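Local coordinates for protein type I polyketide synthase PikAII (Streptomyces venezuelae, PDB 3QP9) that belongs to a modular polyketide synthase and, as a C2-type ketoreductase, probably epimerises the alpha-substituent of the polyketide intermediate rather than reducing its ketone, at residues A[245-250]-A[343-348]; A[253-258]-A[278-283]. All coordinates share one frame; numbering follows the deposited sequence.

How the interactions relate
Interactions 1 and 2 lie with their centres about 11 Å apart on the same side of the chain's centre, and strand 253-256 is the neighbour of strand 343-348 in the parallel sheet of the Rossmann-type ketoreductase. Direct evidence of that adjacency is the ladder between them: Leu347 N lies 2.8 Å from Leu255 O and Ala345 O lies 2.9 Å from Leu255 N, both probable hydrogen bonds. Both segments of interaction 2 fall between 245-250 and 343-348 in sequence. Segment 245-250 leads into strand 253-256, and Leu271 of helix 262-274 touches side chains of both contacts, so lead-in, helix and three strands form one packed unit.

Interaction 1. Residues A[245-250]-A[343-348]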
ATOM      1  N   SER A 245      -0.077   0.563  26.613  1.00 51.19           N
ATOM      2  CA  SER A 245       1.166   1.085  27.138  1.00 48.51           C
ATOM      3  C   SER A 245       1.592   2.381  26.440  1.00 46.25           C
ATOM      4  O   SER A 245       1.125   2.676  25.300  1.00 42.88           O
ATOM      5  CB  SER A 245       2.283   0.057  27.176  1.00 50.05           C
ATOM      6  OG  SER A 245       2.356  -0.704  26.001  1.00 53.02           O
ATOM      7  N   PRO A 246       2.419   3.182  27.147  1.00 42.73           N
ATOM      8  CA  PRO A 246       2.866   4.452  26.584  1.00 39.80           C
ATOM      9  C   PRO A 246       3.657   4.243  25.313  1.00 36.80           C
ATOM     10  O   PRO A 246       4.453   3.290  25.214  1.00 35.54           O
ATOM     11  CB  PRO A 246       3.750   5.046  27.724  1.00 39.63           C
ATOM     12  CG  PRO A 246       3.131   4.472  28.972  1.00 41.84           C
ATOM     13  CD  PRO A 246       2.839   3.030  28.562  1.00 43.25           C
ATOM     14  N   TRP A 247       3.422   5.121  24.339  1.00 32.20           N
ATOM     15  CA  TRP A 247       4.090   5.046  23.107  1.00 31.14           C
ATOM     16  C   TRP A 247       4.996   6.288  22.856  1.00 31.11           C
ATOM     17  O   TRP A 247       5.558   6.374  21.810  1.00 28.82           O
ATOM     18  CB  TRP A 247       3.102   4.844  21.915  1.00 30.83           C
ATOM     19  CG  TRP A 247       1.959   5.848  21.747  1.00 26.38           C
ATOM     20  CD1 TRP A 247       0.745   5.780  22.352  1.00 26.25           C
ATOM     21  CD2 TRP A 247       1.932   7.021  20.934  1.00 27.19           C
ATOM     22  NE1 TRP A 247      -0.033   6.840  22.002  1.00 25.97           N
ATOM     23  CE2 TRP A 247       0.655   7.615  21.104  1.00 28.02           C
ATOM     24  CE3 TRP A 247       2.887   7.668  20.134  1.00 27.94           C
ATOM     25  CZ2 TRP A 247       0.270   8.820  20.471  1.00 24.21           C
ATOM     26  CZ3 TRP A 247       2.505   8.826  19.468  1.00 24.98           C
ATOM     27  CH2 TRP A 247       1.213   9.409  19.660  1.00 25.31           C
ATOM     28  N   TRP A 248       5.056   7.233  23.809  1.00 29.97           N
ATOM     29  CA  TRP A 248       5.954   8.393  23.756  1.00 29.68           C
ATOM     30  C   TRP A 248       6.369   8.650  25.220  1.00 31.43           C
ATOM     31  O   TRP A 248       5.695   8.144  26.189  1.00 29.79           O
ATOM     32  CB  TRP A 248       5.399   9.628  23.044  1.00 28.29           C
ATOM     33  CG  TRP A 248       4.075  10.106  23.548  1.00 26.56           C
ATOM     34  CD1 TRP A 248       2.857   9.857  22.967  1.00 26.73           C
ATOM     35  CD2 TRP A 248       3.809  10.854  24.760  1.00 30.90           C
ATOM     36  NE1 TRP A 248       1.856  10.429  23.727  1.00 30.11           N
ATOM     37  CE2 TRP A 248       2.404  11.022  24.838  1.00 30.15           C
ATOM     38  CE3 TRP A 248       4.631  11.421  25.792  1.00 24.79           C
ATOM     39  CZ2 TRP A 248       1.791  11.707  25.902  1.00 31.78           C
ATOM     40  CZ3 TRP A 248       4.018  12.109  26.849  1.00 27.54           C
ATOM     41  CH2 TRP A 248       2.626  12.229  26.918  1.00 30.33           C
ATOM     42  N   GLN A 249       7.549   9.276  25.384  1.00 29.55           N
ATOM     43  CA  GLN A 249       7.986   9.628  26.752  1.00 32.65           C
ATOM     44  C   GLN A 249       7.909  11.167  26.936  1.00 29.27           C
ATOM     45  O   GLN A 249       8.233  11.855  26.054  1.00 32.25           O
ATOM     46  CB  GLN A 249       9.397   9.097  27.083  1.00 32.17           C
ATOM     47  CG  GLN A 249       9.750   7.652  26.701  1.00 40.43           C
ATOM     48  CD  GLN A 249      11.317   7.430  26.735  1.00 48.52           C
ATOM     49  OE1 GLN A 249      11.824   6.349  26.492  1.00 55.43           O
ATOM     50  NE2 GLN A 249      12.052   8.490  27.022  1.00 55.20           N
ATOM     51  N   ALA A 250       7.389  11.678  28.042  1.00 31.09           N
ATOM     52  CA  ALA A 250       7.285  13.155  28.281  1.00 29.73           C
ATOM     53  C   ALA A 250       8.649  13.898  28.140  1.00 30.67           C
ATOM     54  O   ALA A 250       8.686  15.076  27.651  1.00 30.69           O
ATOM     55  CB  ALA A 250       6.738  13.431  29.685  1.00 29.58           C
ATOM     56  N   LEU A 343      14.886  11.441  20.539  1.00 28.69           N
ATOM     57  CA  LEU A 343      13.723  11.058  19.774  1.00 32.61           C
ATOM     58  C   LEU A 343      12.909   9.860  20.422  1.00 31.24           C
ATOM     59  O   LEU A 343      13.444   8.790  20.646  1.00 31.43           O
ATOM     60  CB  LEU A 343      14.211  10.748  18.347  1.00 29.13           C
ATOM     61  CG  LEU A 343      13.422  11.056  17.098  1.00 38.59           C
ATOM     62  CD1 LEU A 343      13.375   9.817  16.182  1.00 35.25           C
ATOM     63  CD2 LEU A 343      12.078  11.572  17.404  1.00 32.45           C
ATOM     64  N   SER A 344      11.631  10.099  20.721  1.00 31.24           N
ATOM     65  CA  SER A 344      10.713   9.157  21.368  1.00 30.47           C
ATOM     66  C   SER A 344       9.690   8.604  20.328  1.00 29.42           C
ATOM     67  O   SER A 344       9.284   7.440  20.398  1.00 29.72           O
ATOM     68  CB  SER A 344       9.938   9.884  22.470  1.00 30.87           C
ATOM     69  OG  SER A 344       9.095   9.025  23.121  1.00 33.42           O
ATOM     70  N   ALA A 345       9.227   9.444  19.408  1.00 29.51           N
ATOM     71  CA  ALA A 345       8.237   9.004  18.463  1.00 26.30           C
ATOM     72  C   ALA A 345       8.208   9.917  17.272  1.00 25.95           C
ATOM     73  O   ALA A 345       8.493  11.107  17.381  1.00 24.36           O
ATOM     74  CB  ALA A 345       6.800   8.877  19.114  1.00 27.64           C
ATOM     75  N   VAL A 346       7.832   9.365  16.134  1.00 25.76           N
ATOM     76  CA  VAL A 346       7.675  10.145  14.914  1.00 27.33           C
ATOM     77  C   VAL A 346       6.238   9.969  14.340  1.00 28.76           C
ATOM     78  O   VAL A 346       5.776   8.795  14.207  1.00 30.81           O
ATOM     79  CB  VAL A 346       8.742   9.684  13.841  1.00 26.65           C
ATOM     80  CG1 VAL A 346       8.501  10.407  12.516  1.00 26.99           C
ATOM     81  CG2 VAL A 346      10.057  10.012  14.270  1.00 27.83           C
ATOM     82  N   LEU A 347       5.525  11.081  14.051  1.00 27.46           N
ATOM     83  CA  LEU A 347       4.255  11.056  13.414  1.00 28.72           C
ATOM     84  C   LEU A 347       4.481  11.574  12.023  1.00 28.12           C
ATOM     85  O   LEU A 347       4.723  12.753  11.837  1.00 28.56           O
ATOM     86  CB  LEU A 347       3.091  11.864  14.085  1.00 25.44           C
ATOM     87  CG  LEU A 347       2.867  11.422  15.533  1.00 28.84           C
ATOM     88  CD1 LEU A 347       1.572  12.127  16.098  1.00 26.24           C
ATOM     89  CD2 LEU A 347       2.654   9.922  15.600  1.00 30.73           C
ATOM     90  N   HIS A 348       4.474  10.655  11.068  1.00 27.66           N
ATOM     91  CA  HIS A 348       4.770  11.031   9.691  1.00 29.43           C
ATOM     92  C   HIS A 348       3.545  11.228   8.817  1.00 30.22           C
ATOM     93  O   HIS A 348       2.871  10.257   8.534  1.00 31.32           O
ATOM     94  CB  HIS A 348       5.803  10.095   9.018  1.00 28.66           C
ATOM     95  CG  HIS A 348       6.213  10.584   7.651  1.00 33.08           C
ATOM     96  ND1 HIS A 348       6.265   9.761   6.542  1.00 35.23           N
ATOM     97  CD2 HIS A 348       6.569  11.819   7.220  1.00 28.54           C
ATOM     98  CE1 HIS A 348       6.653  10.465   5.486  1.00 24.63           C
ATOM     99  NE2 HIS A 348       6.831  11.726   5.868  1.00 36.13           N
TER
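Gln249 and Ser344 supply the polar part of this contact, a hydrogen bond from Gln249 N to Ser344 OG of 2.8 Å with an N-H...O angle of 152°. The hydroxyl gets there because OG stands anti to the Ser344 nitrogen (chi1 -178°), on a CA-CB bond directed toward the loop. The same oxygen lies 3.3 Å from Trp248 CA, and the CG of Gln249 packs more loosely beside it.

The apolar part belongs to the two tryptophans. Ala345 CB sits at the edge of the Trp247 ring, near its plane, 4.2 Å from CE3, and is equally near the CB of Trp248. Further along the strand, Leu347 reaches Trp247 CZ3 with CD2 at 4.0 Å, the two side chains crossing at about a right angle. Within the loop, Trp248 CD1 lies 3.4 Å above the Trp247 ring plane, over its centre, so one indole edge meets the face of the other. Leu271 of helix 262-274 touches Trp247, Trp248 and Leu347.

Trp247 NE1 is hydrogen-bonded to Asp476 OD2. The buried indole therefore has its N-H satisfied outside the contact while CE3 and CZ3 pack on Ala345 and Leu347, and one serine hydroxyl ties the following loop backbone to strand 343-348.

Interaction 2. Residues A[253-258]-A[278-283]; sequences TVLVTG and HLLLHT
Val254 and Leu279 lie abreast in two parallel strands, 253-256 and 278-283, whose axes approach to 4.5 Å with directions 23° apart. Four backbone hydrogen bonds, each 2.9 Å long, alternate in direction: Val254 N to His278 O, Leu280 N to Val254 O, Val256 N to Leu280 O and His282 N to Val256 O. The last is almost straight, at 174°. CA-H...O contacts to the same carbonyls accompany them.

Leu280 can be followed outward. Its CB meets Thr253 CG2 at 3.7 Å; its CG meets Leu255 CD1 at 3.8 Å; and CD2 remains beside that same methyl, at 4.0 Å. The two leucines lie side by side and point the same way, both with CG anti to the backbone N (chi1 173° for Leu280). Leu255 CD1 leans across to the neighbouring strand, 3.4 Å from Leu280 O. Val254, Val256, Leu279 and Leu281 occupy the other face; there the CD2 of each leucine packs on the CB of its neighbouring valine, and helix 262-274 covers Val254, Val256 and Leu281 through Leu271, Ala264 and Ala268, while Leu279 meets Ala317 of strand 316-321.

Beyond the ladder, Gly258 N approaches the His282 ring in plane at its edge, giving a weak hydrogen bond to ND1 of 3.4 Å. NE2 on the same ring is bound by Cys322 O, so both imidazole nitrogens have partners.

Strand 253-256, helix 262-274 and strand 278-283 make a beta-alpha-beta unit, the arrangement that opens a Rossmann fold; relatives bind a dinucleotide there, but for this C2-type domain that cannot be assumed.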
ATOM      1  N   THR A 253      11.558  13.879  22.620  1.00 26.58           N
ATOM      2  CA  THR A 253      10.983  14.769  21.587  1.00 29.29           C
ATOM      3  C   THR A 253      10.133  13.934  20.676  1.00 28.08           C
ATOM      4  O   THR A 253      10.553  12.855  20.301  1.00 30.21           O
ATOM      5  CB  THR A 253      12.126  15.345  20.727  1.00 30.21           C
ATOM      6  OG1 THR A 253      13.001  16.111  21.593  1.00 30.96           O
ATOM      7  CG2 THR A 253      11.618  16.213  19.646  1.00 29.80           C
ATOM      8  N   VAL A 254       9.016  14.458  20.237  1.00 28.91           N
ATOM      9  CA  VAL A 254       8.192  13.722  19.311  1.00 27.31           C
ATOM     10  C   VAL A 254       8.186  14.592  18.070  1.00 27.32           C
ATOM     11  O   VAL A 254       7.962  15.816  18.155  1.00 27.93           O
ATOM     12  CB  VAL A 254       6.726  13.538  19.832  1.00 25.14           C
ATOM     13  CG1 VAL A 254       5.880  12.945  18.670  1.00 29.22           C
ATOM     14  CG2 VAL A 254       6.691  12.573  21.106  1.00 26.75           C
ATOM     15  N   LEU A 255       8.550  13.985  16.973  1.00 25.02           N
ATOM     16  CA  LEU A 255       8.574  14.650  15.664  1.00 25.11           C
ATOM     17  C   LEU A 255       7.249  14.507  14.997  1.00 26.08           C
ATOM     18  O   LEU A 255       6.754  13.412  14.936  1.00 27.01           O
ATOM     19  CB  LEU A 255       9.706  14.053  14.827  1.00 26.15           C
ATOM     20  CG  LEU A 255       9.663  14.447  13.340  1.00 26.00           C
ATOM     21  CD1 LEU A 255       9.918  15.891  13.125  1.00 29.26           C
ATOM     22  CD2 LEU A 255      10.715  13.656  12.558  1.00 31.02           C
ATOM     23  N   VAL A 256       6.701  15.623  14.449  1.00 25.21           N
ATOM     24  CA  VAL A 256       5.544  15.589  13.655  1.00 26.49           C
ATOM     25  C   VAL A 256       5.891  16.229  12.333  1.00 26.82           C
ATOM     26  O   VAL A 256       6.331  17.363  12.291  1.00 26.21           O
ATOM     27  CB  VAL A 256       4.388  16.361  14.296  1.00 26.46           C
ATOM     28  CG1 VAL A 256       3.194  16.260  13.426  1.00 29.78           C
ATOM     29  CG2 VAL A 256       4.095  15.821  15.717  1.00 27.63           C
ATOM     30  N   THR A 257       5.617  15.509  11.252  1.00 28.84           N
ATOM     31  CA  THR A 257       5.917  16.007   9.963  1.00 29.25           C
ATOM     32  C   THR A 257       4.670  16.505   9.299  1.00 30.41           C
ATOM     33  O   THR A 257       3.517  16.166   9.682  1.00 31.62           O
ATOM     34  CB  THR A 257       6.726  14.981   9.011  1.00 30.23           C
ATOM     35  OG1 THR A 257       5.805  13.998   8.466  1.00 32.23           O
ATOM     36  CG2 THR A 257       7.937  14.349   9.743  1.00 29.02           C
ATOM     37  N   GLY A 258       4.938  17.314   8.278  1.00 30.96           N
ATOM     38  CA  GLY A 258       3.966  18.055   7.510  1.00 34.25           C
ATOM     39  C   GLY A 258       3.088  18.916   8.348  1.00 34.62           C
ATOM     40  O   GLY A 258       1.879  19.023   8.070  1.00 36.86           O
ATOM     41  N   HIS A 278       8.199  17.997  24.590  1.00 29.29           N
ATOM     42  CA  HIS A 278       9.142  18.464  23.550  1.00 30.14           C
ATOM     43  C   HIS A 278       8.705  18.042  22.150  1.00 28.24           C
ATOM     44  O   HIS A 278       8.585  16.850  21.862  1.00 28.43           O
ATOM     45  CB  HIS A 278      10.534  17.960  23.800  1.00 29.00           C
ATOM     46  CG  HIS A 278      11.045  18.294  25.158  1.00 30.21           C
ATOM     47  ND1 HIS A 278      10.819  17.498  26.277  1.00 34.03           N
ATOM     48  CD2 HIS A 278      11.768  19.343  25.583  1.00 31.11           C
ATOM     49  CE1 HIS A 278      11.338  18.074  27.339  1.00 27.59           C
ATOM     50  NE2 HIS A 278      11.917  19.198  26.947  1.00 34.85           N
ATOM     51  N   LEU A 279       8.469  19.006  21.285  1.00 28.88           N
ATOM     52  CA  LEU A 279       7.940  18.722  19.983  1.00 28.69           C
ATOM     53  C   LEU A 279       8.868  19.290  18.897  1.00 29.99           C
ATOM     54  O   LEU A 279       9.382  20.396  19.002  1.00 28.72           O
ATOM     55  CB  LEU A 279       6.521  19.314  19.819  1.00 29.39           C
ATOM     56  CG  LEU A 279       5.447  18.560  20.616  1.00 28.13           C
ATOM     57  CD1 LEU A 279       4.067  19.331  20.624  1.00 29.19           C
ATOM     58  CD2 LEU A 279       5.304  17.100  20.056  1.00 27.44           C
ATOM     59  N   LEU A 280       9.068  18.505  17.844  1.00 27.76           N
ATOM     60  CA  LEU A 280       9.852  18.971  16.741  1.00 28.63           C
ATOM     61  C   LEU A 280       8.885  18.946  15.571  1.00 28.68           C
ATOM     62  O   LEU A 280       8.324  17.923  15.288  1.00 29.53           O
ATOM     63  CB  LEU A 280      11.054  18.032  16.490  1.00 29.68           C
ATOM     64  CG  LEU A 280      11.827  18.413  15.192  1.00 31.04           C
ATOM     65  CD1 LEU A 280      12.301  19.873  15.261  1.00 30.39           C
ATOM     66  CD2 LEU A 280      12.981  17.503  15.140  1.00 35.34           C
ATOM     67  N   LEU A 281       8.681  20.072  14.924  1.00 30.31           N
ATOM     68  CA  LEU A 281       7.634  20.196  13.930  1.00 30.26           C
ATOM     69  C   LEU A 281       8.330  20.429  12.599  1.00 31.83           C
ATOM     70  O   LEU A 281       9.035  21.426  12.455  1.00 33.16           O
ATOM     71  CB  LEU A 281       6.731  21.414  14.219  1.00 29.51           C
ATOM     72  CG  LEU A 281       6.054  21.406  15.588  1.00 32.37           C
ATOM     73  CD1 LEU A 281       5.212  22.579  15.646  1.00 36.32           C
ATOM     74  CD2 LEU A 281       5.209  20.142  15.759  1.00 36.62           C
ATOM     75  N   HIS A 282       8.110  19.538  11.623  1.00 32.33           N
ATOM     76  CA  HIS A 282       8.711  19.696  10.277  1.00 33.53           C
ATOM     77  C   HIS A 282       7.625  20.221   9.360  1.00 34.42           C
ATOM     78  O   HIS A 282       6.429  19.816   9.503  1.00 34.28           O
ATOM     79  CB  HIS A 282       9.265  18.369   9.766  1.00 34.46           C
ATOM     80  CG  HIS A 282       9.325  18.295   8.282  1.00 33.40           C
ATOM     81  ND1 HIS A 282       8.197  18.112   7.506  1.00 35.40           N
ATOM     82  CD2 HIS A 282      10.345  18.519   7.431  1.00 34.41           C
ATOM     83  CE1 HIS A 282       8.542  18.151   6.231  1.00 36.25           C
ATOM     84  NE2 HIS A 282       9.844  18.391   6.164  1.00 33.61           N
ATOM     85  N   THR A 283       7.998  21.172   8.500  1.00 36.01           N
ATOM     86  CA  THR A 283       7.122  21.628   7.424  1.00 39.80           C
ATOM     87  C   THR A 283       7.743  21.466   6.064  1.00 42.00           C
ATOM     88  O   THR A 283       8.945  21.609   5.882  1.00 40.87           O
ATOM     89  CB  THR A 283       6.611  23.085   7.514  1.00 39.88           C
ATOM     90  OG1 THR A 283       7.704  23.995   7.312  1.00 41.50           O
ATOM     91  CG2 THR A 283       5.944  23.316   8.864  1.00 42.37           C
TER